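Long-range contacts in Ice-binding protein 1 (Shewanella frigidimarina, PDB 6BG8), which binds ice, adsorbing the bacterium onto it and inhibiting growth of ice crystals, with this chain forming its C-terminal ice-binding-like domain: residues G9-F14 with R219-T224; G36-A41 with Q90-L95; T141-G146 with V172-A177; N161-A166 with K189-T194; V210-N215 with T228-A233. One frame throughout, in Å; residues are numbered along the deposited sequence. Where two conformers were deposited one is given.

In the fold
All five contacts belong to one beta-solenoid with a helix laid along it, but they sample different depths. Contacts 1 and 2 are buried, touch each other, and fasten the N-terminal loop and helix 84-103 to the solenoid through arginine nitrogens and apolar contacts, Arg219 meeting a bare carbonyl and Arg92 a carboxylate as well. Contacts 3, 4 and 5 are partly buried and join successive coils by parallel pairing. Contacts 4 and 5 share the seven-stranded sheet and a phosphate ion, whereas contact 3 lies in a separate three-stranded sheet, its nearest atoms about 8 Å from those of contact 4. In contact 5 a turn interrupts the pairing, and side chains and waters carry much of the bonding.

Contact 1: residues G9-F14 with R219-T224; sequences GEVARF and RLFAVT
Arg219 meets Ala12 side-on: NE and NH2 both point at the single oxygen Ala12 O, which lies at the edge of the guanidinium, close to its plane. The bond from Arg219 NH2 to Ala12 O is 2.9 Å long and arrives in the carbonyl plane on a lone pair. That from Arg219 NE to Ala12 O, at 3.0 Å, comes instead from above this plane, 38° out of it. The extended run from CG to NE carries the guanidinium out from strand 219-222 and passes beside the carbonyl of Phe14, with Arg219 CD 3.2 Å from Phe14 O. The remaining nitrogen, NH1, is held by Asn201 OD1, so the group is fixed from two directions.

Two residues along the strand, Phe221 turns its ring edge to the loop. Its atom CZ stands 3.5 Å from Val11 O, which is near the ring plane, while Val11 CG2 approaches the same CZ at 3.8 Å. Phe14 adds only a loose touch, its CB lying 4.3 Å from Phe221 CE1; its ring heads off instead toward Phe87 and Ser91 of helix 84-103. Phe221 also stacks on Phe203.

The 3-10 segment 10-13 is tied within itself by the salt bridge from Arg13 NH1 to Glu10 OE2, whose 159° angle marks a fairly straight bond. Through Arg219 and Phe221, strand 219-222 receives the N-terminal loop just before strand 14-18, its parallel neighbour. This return of an early strand to pair with a late one is characteristic of the discontinuous beta-solenoid of DUF3494 ice-binding domains.

Contact 2: residues G36-A41 with Q90-L95; sequences GILDQA and QSRTDL
Leu38, the first residue of this segment to meet helix 84-103, straddles the helix surface with its two methyl branches. Branch CD1 reaches Leu95, with Leu38 CD1 and Leu95 CD2 3.8 Å apart. Branch CD2 comes down beside the preceding turn, 3.9 Å from Ser91 CB and 3.8 Å from the backbone atom Arg92 N. Ser91 OG itself is spent on the helix, bonded to Phe87 O, so it is the CB of the serine that serves the leucine.

The carbonyl of the same residue then accepts from the helix. Arg92 NH2 bonds to Leu38 O at 3.0 Å, coming from above the carbonyl plane.

Next, Asp39 places OD1 against the guanidinium edge. Arg92 NE to Asp39 OD1, 2.8 Å, is the short leg of the salt bridge; it uses the syn side of the carboxylate oxygen, with an angle of 145° at the hydrogen. A second leg, Arg92 NH2 to Asp39 OD1, is weak at 3.3 Å. Carboxylate and guanidinium are turned only 26° from coplanar. After an extended start the arginine chain bends at chi3, -59°, which turns the guanidinium aside, toward the N-terminal end of the helix. Asp39 OD2 is occupied by Ser19 OG and Arg92 NH1 by Asn89 OD1, so outside partners steady both halves of the ion pair.

Leu17 of strand 14-18 touches both Leu38 and Leu95 and extends the apolar layer beneath. Leucines inward and an ion pair at the margin seat the helix here; a long helix lying alongside the solenoid is characteristic of the DUF3494 ice-binding fold.

Contact 3: residues T141-G146 with V172-A177; sequences TLTLDG and VLINGA
Ile174 O is gripped by two backbone donors, Gly146 N at 3.0 Å and Ala177 N at 3.2 Å, which reach it from opposite faces of its carbonyl plane. The first bond ends a parallel ladder between neighbouring coils of the beta-solenoid, while the second closes the type I' turn from Ile174 to Ala177. Earlier rungs are equally regular: Leu144 N meets Val172 O at 2.8 Å, nearly head-on to the carbonyl, and Leu144 O in turn receives Ile174 N. The short strand axes lie 23° apart, showing the twist of the pair.

Leu144 and Leu173 point the same way from the sheet, with Leu144 CB 3.9 Å from Leu173 CD2. Leu144 continues onto Phe154, Phe156 and Ile182, so this face looks into the solenoid. On the other face, Ile174 CD1 lies 3.8 Å from Thr143 CG2.

Beside it the Asp145 carboxylate, its CG anti to the backbone N (chi1 -178°), receives Asn175. Asn175 ND2 reaches Asp145 OD1 at 2.9 Å from 52° above the carboxylate plane, and Glu147 N bonds to the same oxygen. At the far end, the methyls Thr141 CG2 and Val172 CG2 meet at 3.5 Å.

Contact 4: residues N161-A166 with K189-T194; sequences NLTSGA and KTVIGT. With PO4 (phosphate ion), chain H.
With chi1 at 62°, Ser164 holds OG between its own backbone N and carbonyl carbon, and from there the hydroxyl reaches across to the next coil. Gly193 N donates to Ser164 OG at 3.0 Å, so a side-chain oxygen takes over where the strand ladder stops. At the other end Asn161 does likewise: chi1 of -54° sets its amide beside the backbone N, and OD1 accepts from Lys189 N at 2.9 Å, the donor tilted out of the amide plane.

Between these two side-chain bonds the main chains pair as parallel strands whose axes diverge by only 5°, the pairing of successive coils in a parallel beta-solenoid. The tightest rung is Val191 N to Leu162 O, 2.7 Å, met almost straight on; Leu162 N to Lys189 O and Ser164 N to Val191 O flank it. Side chains lie side by side in pairs that point the same way. Leu162 CD2 lies 4.1 Å from Thr190 CG2 on the inner face, and Thr163 OG1 stands 4.0 Å from Val191 CB on the other.

Beyond the strands a phosphate ion, probably from the crystallisation liquor, bridges both loops. Thr194 OG1 gives its O4 a short bond of 2.6 Å, Ala166 N binds O1 at 3.1 Å, and Thr194 N binds O3. Arg211 of the following coil also binds the ion.

Strand 162-164 has strand 135-137 as its other neighbour, and strand 190-192 has strand 208-210. Inward, Leu162 rests on Trp184 and Thr186 of strand 182-186, while on strand 197-204 Thr190 packs on Val202 and Ala204, and Ile192 on Phe198.

Contact 5: residues V210-N215 with T228-A233; sequences VRTGAN and TLDANA. With PO4 (phosphate ion), chain H.
The amide of Asn232 lies against the turn of residues 211-214, with Val210 CG1 over one face, 3.4 Å from Asn232 CG, and carbonyl oxygens drawn to its NH2 end. Asn232 ND2 donates to Arg211 O at 2.9 Å, the acceptor practically in the amide plane, and to Ala214 O at 3.1 Å, which is tilted from it. On the other end of the amide, OD1 accepts from Asp230 N, so the group is held against rotation by three bonds. The Arg211 guanidinium turns its edge to the phosphate ion: NE bonds to phosphate O3 at 2.7 Å and NH2 to O2, side by side. Onto the carboxylate of Asp230 comes Thr212 from above, 60° out of the plane, with Thr212 OG1 donating to Asp230 OD2 at 2.6 Å. Water 2 links the same OD2 to Thr212 N, and Asp230 OD1 is taken by Thr25 OG1.

Residues 212-215 match the Thr-Gly-Ala-Asn ice-binding motif, and Thr212 is probably an ice-binding residue, both by similarity. A type II turn from Arg211 to Ala214, closed by Ala214 N to Arg211 O, carries the first three of them round a corner of the beta-solenoid, with Thr212 exposed. Gly213, with the positive phi such a turn needs, sends its N to Asp230 O at 3.0 Å, almost in line with the carbonyl.

Before the turn, pairing is regular: Val210 N reaches Thr228 O at 2.9 Å, and Val210 CG2 lies 3.7 Å from Leu229 CD2. After it, Ala233 N makes only a weak bond to Ala214 O, and water 3 bridges Ala233 N to Gly213 O.

Contact 1: residues G9-F14 with R219-T224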
# COMPACT_ATOMS: atom_id res chain seq x y z
N GLY A 9 12.84 -3.18 -2.30
CA GLY A 9 13.58 -4.30 -1.76
C GLY A 9 12.66 -5.49 -1.56
O GLY A 9 11.84 -5.83 -2.43
N GLU A 10 12.77 -6.11 -0.39
CA GLU A 10 12.01 -7.33 -0.12
C GLU A 10 10.51 -7.08 -0.06
O GLU A 10 9.72 -7.99 -0.31
CB GLU A 10 12.49 -7.96 1.19
CG GLU A 10 11.93 -9.36 1.43
CD GLU A 10 12.47 -10.35 0.42
OE1 GLU A 10 13.67 -10.27 0.09
OE2 GLU A 10 11.70 -11.21 -0.04
N VAL A 11 10.09 -5.86 0.29
CA VAL A 11 8.66 -5.66 0.52
C VAL A 11 7.87 -5.48 -0.77
O VAL A 11 6.64 -5.37 -0.71
CB VAL A 11 8.38 -4.50 1.50
CG1 VAL A 11 9.26 -4.63 2.75
CG2 VAL A 11 8.54 -3.14 0.83
N ALA A 12 8.54 -5.46 -1.93
CA ALA A 12 7.82 -5.50 -3.21
C ALA A 12 6.91 -6.72 -3.31
O ALA A 12 5.91 -6.68 -4.04
CB ALA A 12 8.81 -5.49 -4.37
N ARG A 13 7.23 -7.80 -2.60
CA ARG A 13 6.44 -9.02 -2.67
C ARG A 13 5.08 -8.89 -2.00
O ARG A 13 4.21 -9.73 -2.23
CB ARG A 13 7.19 -10.18 -2.02
CG ARG A 13 7.36 -9.99 -0.52
CD ARG A 13 8.33 -11.00 0.06
NE ARG A 13 7.78 -12.34 -0.12
CZ ARG A 13 8.50 -13.42 -0.38
NH1 ARG A 13 9.82 -13.35 -0.48
NH2 ARG A 13 7.88 -14.59 -0.54
N PHE A 14 4.89 -7.90 -1.14
CA PHE A 14 3.68 -7.84 -0.32
C PHE A 14 2.59 -7.06 -1.03
O PHE A 14 2.84 -5.98 -1.59
CB PHE A 14 3.96 -7.19 1.03
CG PHE A 14 4.84 -8.01 1.92
CD1 PHE A 14 4.33 -9.10 2.63
CD2 PHE A 14 6.19 -7.70 2.07
CE1 PHE A 14 5.14 -9.86 3.47
CE2 PHE A 14 7.01 -8.45 2.89
CZ PHE A 14 6.49 -9.53 3.59
N ARG A 219 -0.47 -1.52 -3.26
CA ARG A 219 0.05 -2.16 -2.05
C ARG A 219 -0.40 -1.34 -0.85
O ARG A 219 -0.57 -0.13 -0.95
CB ARG A 219 1.58 -2.24 -2.06
CG ARG A 219 2.19 -3.18 -3.08
CD ARG A 219 3.70 -3.20 -2.95
NE ARG A 219 4.34 -4.11 -3.89
CZ ARG A 219 4.58 -3.80 -5.16
NH1 ARG A 219 4.26 -2.61 -5.64
NH2 ARG A 219 5.18 -4.69 -5.95
N LEU A 220 -0.55 -2.00 0.31
CA LEU A 220 -0.98 -1.34 1.54
C LEU A 220 0.03 -1.62 2.65
O LEU A 220 0.11 -2.74 3.14
CB LEU A 220 -2.38 -1.81 1.94
CG LEU A 220 -3.44 -1.58 0.86
CD1 LEU A 220 -4.76 -2.24 1.24
CD2 LEU A 220 -3.62 -0.08 0.59
N PHE A 221 0.77 -0.58 3.07
CA PHE A 221 1.78 -0.69 4.11
C PHE A 221 1.39 0.20 5.29
O PHE A 221 1.11 1.39 5.11
CB PHE A 221 3.17 -0.24 3.62
CG PHE A 221 3.74 -1.08 2.50
CD1 PHE A 221 4.35 -2.29 2.77
CD2 PHE A 221 3.72 -0.62 1.19
CE1 PHE A 221 4.89 -3.05 1.75
CE2 PHE A 221 4.26 -1.39 0.16
CZ PHE A 221 4.84 -2.60 0.45
N ALA A 222 1.42 -0.37 6.50
CA ALA A 222 1.28 0.40 7.73
C ALA A 222 2.59 0.25 8.50
O ALA A 222 2.88 -0.83 9.02
CB ALA A 222 0.07 -0.07 8.55
N VAL A 223 3.38 1.32 8.57
CA VAL A 223 4.75 1.19 9.07
C VAL A 223 4.76 0.86 10.56
O VAL A 223 5.57 0.04 11.01
CB VAL A 223 5.56 2.46 8.76
CG1 VAL A 223 6.98 2.32 9.35
CG2 VAL A 223 5.62 2.70 7.25
N THR A 224 3.89 1.50 11.35
CA THR A 224 3.93 1.31 12.79
C THR A 224 2.66 0.71 13.39
O THR A 224 2.67 0.36 14.57
CB THR A 224 4.22 2.62 13.54
OG1 THR A 224 3.13 3.54 13.39
CG2 THR A 224 5.50 3.25 13.02

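Contact 2: residues G36-A41 with Q90-L95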
# COMPACT_ATOMS: atom_id res chain seq x y z
N GLY A 36 2.04 -9.76 5.40
CA GLY A 36 3.01 -9.87 6.46
C GLY A 36 2.70 -9.01 7.66
O GLY A 36 2.21 -7.89 7.51
N ILE A 37 2.97 -9.54 8.86
CA ILE A 37 2.98 -8.78 10.10
C ILE A 37 4.41 -8.82 10.64
O ILE A 37 5.02 -9.89 10.71
CB ILE A 37 1.98 -9.35 11.13
CG1 ILE A 37 0.55 -9.29 10.57
CG2 ILE A 37 2.10 -8.60 12.44
CD1 ILE A 37 -0.49 -10.00 11.44
N LEU A 38 4.96 -7.65 10.98
CA LEU A 38 6.38 -7.56 11.28
C LEU A 38 6.70 -7.67 12.77
O LEU A 38 7.77 -8.19 13.11
CB LEU A 38 6.95 -6.22 10.78
CG LEU A 38 6.89 -5.94 9.28
CD1 LEU A 38 7.21 -4.47 9.02
CD2 LEU A 38 7.83 -6.83 8.48
N ASP A 39 5.83 -7.18 13.65
CA ASP A 39 6.21 -6.99 15.04
C ASP A 39 5.23 -7.62 16.02
O ASP A 39 5.24 -7.26 17.20
CB ASP A 39 6.37 -5.50 15.36
CG ASP A 39 7.42 -4.83 14.50
OD1 ASP A 39 8.59 -5.27 14.55
OD2 ASP A 39 7.07 -3.89 13.77
N GLN A 40 4.39 -8.54 15.55
CA GLN A 40 3.52 -9.33 16.41
C GLN A 40 3.36 -10.72 15.80
O GLN A 40 3.69 -10.95 14.63
CB GLN A 40 2.13 -8.69 16.61
CG GLN A 40 2.12 -7.30 17.24
CD GLN A 40 2.43 -7.30 18.75
OE1 GLN A 40 2.66 -8.35 19.34
NE2 GLN A 40 2.43 -6.12 19.35
N ALA A 41 2.86 -11.65 16.61
CA ALA A 41 2.67 -13.03 16.17
C ALA A 41 1.48 -13.16 15.21
O ALA A 41 0.66 -12.25 15.05
CB ALA A 41 2.46 -13.95 17.37
N GLN A 90 14.63 -8.37 7.22
CA GLN A 90 14.89 -7.64 5.99
C GLN A 90 13.66 -6.90 5.52
O GLN A 90 13.75 -5.78 5.01
CB GLN A 90 15.40 -8.58 4.89
CG GLN A 90 16.06 -7.83 3.74
CD GLN A 90 17.27 -7.05 4.20
OE1 GLN A 90 18.24 -7.62 4.71
NE2 GLN A 90 17.23 -5.73 4.04
N SER A 91 12.48 -7.51 5.69
CA SER A 91 11.25 -6.83 5.30
C SER A 91 11.04 -5.58 6.14
O SER A 91 10.68 -4.52 5.61
CB SER A 91 10.06 -7.78 5.43
OG SER A 91 10.17 -8.83 4.48
N ARG A 92 11.28 -5.67 7.46
CA ARG A 92 11.12 -4.51 8.32
C ARG A 92 12.08 -3.39 7.92
O ARG A 92 11.68 -2.23 7.83
CB ARG A 92 11.34 -4.91 9.79
CG ARG A 92 11.05 -3.79 10.79
CD ARG A 92 11.46 -4.14 12.22
NE ARG A 92 10.79 -5.34 12.75
CZ ARG A 92 11.38 -6.52 12.88
NH1 ARG A 92 12.63 -6.68 12.48
NH2 ARG A 92 10.71 -7.57 13.37
N THR A 93 13.34 -3.74 7.66
CA THR A 93 14.32 -2.72 7.27
C THR A 93 13.93 -2.08 5.94
O THR A 93 13.94 -0.85 5.81
CB THR A 93 15.71 -3.36 7.19
OG1 THR A 93 16.10 -3.80 8.49
CG2 THR A 93 16.75 -2.37 6.66
N ASP A 94 13.57 -2.90 4.95
CA ASP A 94 13.28 -2.36 3.62
C ASP A 94 12.01 -1.51 3.63
O ASP A 94 11.92 -0.54 2.86
CB ASP A 94 13.17 -3.50 2.60
CG ASP A 94 14.51 -4.17 2.34
OD1 ASP A 94 15.53 -3.73 2.92
OD2 ASP A 94 14.55 -5.15 1.58
N LEU A 95 11.03 -1.83 4.47
CA LEU A 95 9.88 -0.95 4.61
C LEU A 95 10.31 0.42 5.10
O LEU A 95 9.90 1.45 4.56
CB LEU A 95 8.84 -1.56 5.56
CG LEU A 95 7.60 -0.71 5.86
CD1 LEU A 95 6.90 -0.26 4.57
CD2 LEU A 95 6.63 -1.51 6.73

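Contact 3: residues T141-G146 with V172-A177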
# COMPACT_ATOMS: atom_id res chain seq x y z
N THR A 141 -13.46 12.50 -8.94
CA THR A 141 -12.43 11.56 -9.34
C THR A 141 -11.10 12.28 -9.48
O THR A 141 -11.04 13.39 -10.00
CB THR A 141 -12.80 10.92 -10.68
OG1 THR A 141 -13.97 10.10 -10.51
CG2 THR A 141 -11.67 10.07 -11.22
N LEU A 142 -10.03 11.63 -9.02
CA LEU A 142 -8.68 12.07 -9.34
C LEU A 142 -8.21 11.29 -10.56
O LEU A 142 -8.18 10.06 -10.54
CB LEU A 142 -7.73 11.85 -8.16
CG LEU A 142 -6.24 12.03 -8.48
CD1 LEU A 142 -5.95 13.48 -8.91
CD2 LEU A 142 -5.38 11.62 -7.29
N THR A 143 -7.87 12.01 -11.63
CA THR A 143 -7.34 11.38 -12.84
C THR A 143 -5.83 11.60 -12.87
O THR A 143 -5.36 12.74 -12.75
CB THR A 143 -8.01 11.95 -14.09
OG1 THR A 143 -9.42 11.71 -14.03
CG2 THR A 143 -7.43 11.28 -15.35
N LEU A 144 -5.07 10.52 -13.01
CA LEU A 144 -3.62 10.61 -13.08
C LEU A 144 -3.20 10.33 -14.52
O LEU A 144 -3.51 9.27 -15.07
CB LEU A 144 -2.96 9.64 -12.10
CG LEU A 144 -3.27 9.97 -10.63
CD1 LEU A 144 -2.69 8.93 -9.66
CD2 LEU A 144 -2.85 11.38 -10.24
N ASP A 145 -2.52 11.31 -15.13
CA ASP A 145 -2.25 11.38 -16.56
C ASP A 145 -0.77 11.14 -16.78
O ASP A 145 0.06 12.01 -16.49
CB ASP A 145 -2.69 12.74 -17.10
CG ASP A 145 -2.50 12.90 -18.61
OD1 ASP A 145 -1.86 12.05 -19.28
OD2 ASP A 145 -2.99 13.91 -19.14
N GLY A 146 -0.43 9.96 -17.30
CA GLY A 146 0.96 9.65 -17.58
C GLY A 146 1.55 10.29 -18.81
O GLY A 146 2.72 10.05 -19.11
N VAL A 172 -8.67 7.37 -11.36
CA VAL A 172 -8.65 6.87 -12.73
C VAL A 172 -7.28 7.14 -13.33
O VAL A 172 -6.71 8.22 -13.15
CB VAL A 172 -9.76 7.54 -13.58
CG1 VAL A 172 -9.61 7.18 -15.06
CG2 VAL A 172 -11.12 7.11 -13.07
N LEU A 173 -6.75 6.15 -14.05
CA LEU A 173 -5.44 6.24 -14.68
C LEU A 173 -5.61 6.35 -16.18
O LEU A 173 -6.37 5.58 -16.78
CB LEU A 173 -4.58 5.03 -14.32
CG LEU A 173 -4.54 4.68 -12.83
CD1 LEU A 173 -3.53 3.56 -12.59
CD2 LEU A 173 -4.20 5.91 -12.00
N ILE A 174 -4.91 7.31 -16.79
CA ILE A 174 -4.94 7.48 -18.24
C ILE A 174 -3.53 7.66 -18.77
O ILE A 174 -2.60 8.04 -18.05
CB ILE A 174 -5.81 8.68 -18.68
CG1 ILE A 174 -5.24 10.00 -18.15
CG2 ILE A 174 -7.29 8.45 -18.30
CD1 ILE A 174 -5.89 11.20 -18.78
N ASN A 175 -3.38 7.37 -20.07
CA ASN A 175 -2.20 7.76 -20.86
C ASN A 175 -0.90 7.22 -20.26
O ASN A 175 0.09 7.93 -20.13
CB ASN A 175 -2.13 9.29 -21.02
CG ASN A 175 -3.39 9.87 -21.66
OD1 ASN A 175 -4.14 9.17 -22.34
ND2 ASN A 175 -3.60 11.16 -21.46
N GLY A 176 -0.91 5.93 -19.90
CA GLY A 176 0.28 5.25 -19.45
C GLY A 176 0.44 5.16 -17.95
O GLY A 176 1.27 4.39 -17.47
N ALA A 177 -0.33 5.95 -17.19
CA ALA A 177 -0.22 5.88 -15.74
C ALA A 177 -0.57 4.48 -15.25
O ALA A 177 -1.56 3.89 -15.68
CB ALA A 177 -1.13 6.92 -15.09

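Contact 4: residues N161-A166 with K189-T194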
# COMPACT_ATOMS: atom_id res chain seq x y z
N ASN A 161 -3.13 13.17 7.29
CA ASN A 161 -3.84 11.99 6.80
C ASN A 161 -4.17 12.12 5.31
O ASN A 161 -4.09 13.20 4.73
CB ASN A 161 -5.14 11.79 7.59
CG ASN A 161 -4.92 11.73 9.08
OD1 ASN A 161 -3.98 11.12 9.57
ND2 ASN A 161 -5.83 12.36 9.83
N LEU A 162 -4.55 10.99 4.71
CA LEU A 162 -5.14 10.94 3.38
C LEU A 162 -6.45 10.17 3.49
O LEU A 162 -6.46 9.04 3.99
CB LEU A 162 -4.23 10.24 2.36
CG LEU A 162 -4.87 9.86 1.01
CD1 LEU A 162 -5.34 11.10 0.24
CD2 LEU A 162 -3.97 9.01 0.13
N THR A 163 -7.55 10.77 3.03
CA THR A 163 -8.87 10.17 3.13
C THR A 163 -9.63 10.35 1.82
O THR A 163 -9.86 11.47 1.39
CB THR A 163 -9.68 10.79 4.27
OG1 THR A 163 -8.94 10.71 5.49
CG2 THR A 163 -11.01 10.06 4.45
N SER A 164 -10.02 9.24 1.19
CA SER A 164 -10.94 9.32 0.07
C SER A 164 -12.33 8.93 0.56
O SER A 164 -12.48 8.20 1.54
CB SER A 164 -10.51 8.43 -1.10
OG SER A 164 -10.47 7.06 -0.74
N GLY A 165 -13.35 9.45 -0.11
CA GLY A 165 -14.70 9.16 0.32
C GLY A 165 -15.73 9.79 -0.59
O GLY A 165 -15.43 10.28 -1.68
N ALA A 166 -16.97 9.76 -0.09
CA ALA A 166 -18.13 10.18 -0.87
C ALA A 166 -18.17 11.70 -1.01
O ALA A 166 -17.70 12.43 -0.13
CB ALA A 166 -19.40 9.68 -0.20
N LYS A 189 -2.59 8.62 8.93
CA LYS A 189 -3.19 7.41 8.40
C LYS A 189 -3.69 7.64 6.98
O LYS A 189 -3.89 8.77 6.53
CB LYS A 189 -4.35 6.96 9.28
CG LYS A 189 -5.54 7.91 9.29
CD LYS A 189 -6.66 7.35 10.15
CE LYS A 189 -7.77 8.38 10.33
NZ LYS A 189 -8.80 7.94 11.33
N THR A 190 -3.91 6.53 6.27
CA THR A 190 -4.57 6.54 4.97
C THR A 190 -5.89 5.79 5.09
O THR A 190 -5.93 4.64 5.56
CB THR A 190 -3.69 5.91 3.89
OG1 THR A 190 -2.53 6.73 3.69
CG2 THR A 190 -4.45 5.80 2.57
N VAL A 191 -6.98 6.44 4.69
CA VAL A 191 -8.33 5.89 4.78
C VAL A 191 -8.92 5.92 3.38
O VAL A 191 -8.97 6.98 2.74
CB VAL A 191 -9.19 6.69 5.77
CG1 VAL A 191 -10.59 6.12 5.82
CG2 VAL A 191 -8.56 6.70 7.15
N ILE A 192 -9.36 4.76 2.89
CA ILE A 192 -9.88 4.60 1.54
C ILE A 192 -11.39 4.40 1.61
O ILE A 192 -11.86 3.51 2.32
CB ILE A 192 -9.16 3.44 0.83
CG1 ILE A 192 -7.68 3.81 0.66
CG2 ILE A 192 -9.80 3.14 -0.52
CD1 ILE A 192 -6.77 2.66 0.24
N GLY A 193 -12.14 5.23 0.88
CA GLY A 193 -13.58 5.32 1.11
C GLY A 193 -14.36 4.14 0.55
O GLY A 193 -13.91 3.42 -0.34
N THR A 194 -15.56 3.94 1.12
CA THR A 194 -16.41 2.82 0.72
C THR A 194 -16.62 2.80 -0.79
O THR A 194 -16.86 3.84 -1.41
CB THR A 194 -17.78 2.89 1.41
OG1 THR A 194 -18.48 4.07 0.98
CG2 THR A 194 -17.66 2.89 2.93
P PO4 H . -17.31 6.98 2.86
O1 PO4 H . -16.97 8.44 2.67
O2 PO4 H . -18.16 6.82 4.10
O3 PO4 H . -16.04 6.17 3.08
O4 PO4 H . -18.05 6.50 1.63

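Contact 5: residues V210-N215 with T228-A233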
# COMPACT_ATOMS: atom_id res chain seq x y z
N VAL A 210 -9.14 0.52 4.96
CA VAL A 210 -9.87 0.42 3.69
C VAL A 210 -11.33 0.13 4.02
O VAL A 210 -11.64 -0.86 4.69
CB VAL A 210 -9.28 -0.68 2.79
CG1 VAL A 210 -9.84 -0.55 1.37
CG2 VAL A 210 -7.74 -0.60 2.80
N ARG A 211 -12.22 1.01 3.56
CA ARG A 211 -13.60 0.95 4.00
C ARG A 211 -14.43 0.07 3.06
O ARG A 211 -13.98 -0.31 1.98
CB ARG A 211 -14.17 2.37 4.14
CG ARG A 211 -13.51 3.10 5.32
CD ARG A 211 -13.72 4.59 5.32
NE ARG A 211 -15.12 4.99 5.38
CZ ARG A 211 -15.85 5.03 6.50
NH1 ARG A 211 -15.31 4.67 7.66
NH2 ARG A 211 -17.11 5.41 6.44
N THR A 212 -15.64 -0.26 3.51
CA THR A 212 -16.50 -1.28 2.91
C THR A 212 -16.50 -1.26 1.39
O THR A 212 -16.90 -0.27 0.77
CB THR A 212 -17.93 -1.06 3.42
OG1 THR A 212 -17.90 -0.73 4.82
CG2 THR A 212 -18.76 -2.31 3.23
N GLY A 213 -16.06 -2.36 0.77
CA GLY A 213 -16.26 -2.56 -0.65
C GLY A 213 -15.27 -1.87 -1.58
O GLY A 213 -15.37 -2.06 -2.79
N ALA A 214 -14.33 -1.09 -1.05
CA ALA A 214 -13.35 -0.45 -1.93
C ALA A 214 -12.49 -1.48 -2.65
O ALA A 214 -12.25 -2.59 -2.15
CB ALA A 214 -12.46 0.51 -1.13
N ASN A 215 -12.06 -1.10 -3.85
CA ASN A 215 -11.17 -1.90 -4.69
C ASN A 215 -9.80 -1.24 -4.71
O ASN A 215 -9.69 -0.06 -5.07
CB ASN A 215 -11.73 -1.99 -6.12
CG ASN A 215 -10.98 -2.98 -6.98
OD1 ASN A 215 -9.80 -2.79 -7.28
ND2 ASN A 215 -11.67 -4.04 -7.40
N THR A 228 -6.34 -2.45 7.96
CA THR A 228 -7.65 -3.05 8.15
C THR A 228 -8.43 -3.00 6.84
O THR A 228 -8.40 -2.00 6.13
CB THR A 228 -8.46 -2.36 9.27
OG1 THR A 228 -8.88 -1.05 8.85
CG2 THR A 228 -7.63 -2.26 10.53
N LEU A 229 -9.09 -4.12 6.53
CA LEU A 229 -9.96 -4.27 5.37
C LEU A 229 -11.40 -4.48 5.81
O LEU A 229 -11.67 -5.07 6.86
CB LEU A 229 -9.56 -5.46 4.51
CG LEU A 229 -8.13 -5.56 3.99
CD1 LEU A 229 -8.08 -6.73 3.01
CD2 LEU A 229 -7.75 -4.25 3.32
N ASP A 230 -12.32 -4.02 4.98
CA ASP A 230 -13.75 -4.27 5.13
C ASP A 230 -14.25 -4.69 3.75
O ASP A 230 -14.59 -3.85 2.91
CB ASP A 230 -14.46 -3.03 5.67
CG ASP A 230 -15.94 -3.27 5.94
OD1 ASP A 230 -16.44 -4.39 5.68
OD2 ASP A 230 -16.59 -2.32 6.41
N ALA A 231 -14.27 -6.00 3.50
CA ALA A 231 -14.81 -6.58 2.27
C ALA A 231 -14.22 -5.92 1.02
O ALA A 231 -14.93 -5.36 0.17
CB ALA A 231 -16.34 -6.46 2.25
N ASN A 232 -12.90 -6.01 0.89
CA ASN A 232 -12.19 -5.33 -0.18
C ASN A 232 -11.58 -6.32 -1.16
O ASN A 232 -11.12 -7.39 -0.77
CB ASN A 232 -11.07 -4.44 0.36
CG ASN A 232 -11.57 -3.46 1.38
OD1 ASN A 232 -11.12 -3.47 2.53
ND2 ASN A 232 -12.51 -2.62 0.98
N ALA A 233 -11.55 -5.92 -2.42
CA ALA A 233 -10.74 -6.59 -3.42
C ALA A 233 -9.41 -5.86 -3.52
O ALA A 233 -9.37 -4.69 -3.92
CB ALA A 233 -11.44 -6.61 -4.78
P PO4 H . -17.31 6.98 2.86
O1 PO4 H . -16.97 8.44 2.67
O2 PO4 H . -18.16 6.82 4.10
O3 PO4 H . -16.04 6.17 3.08
O4 PO4 H . -18.05 6.50 1.63
O HOH W 1 -11.12 -1.04 7.38
O HOH W 2 -15.49 0.23 6.62
O HOH W 3 -14.07 -4.40 -3.90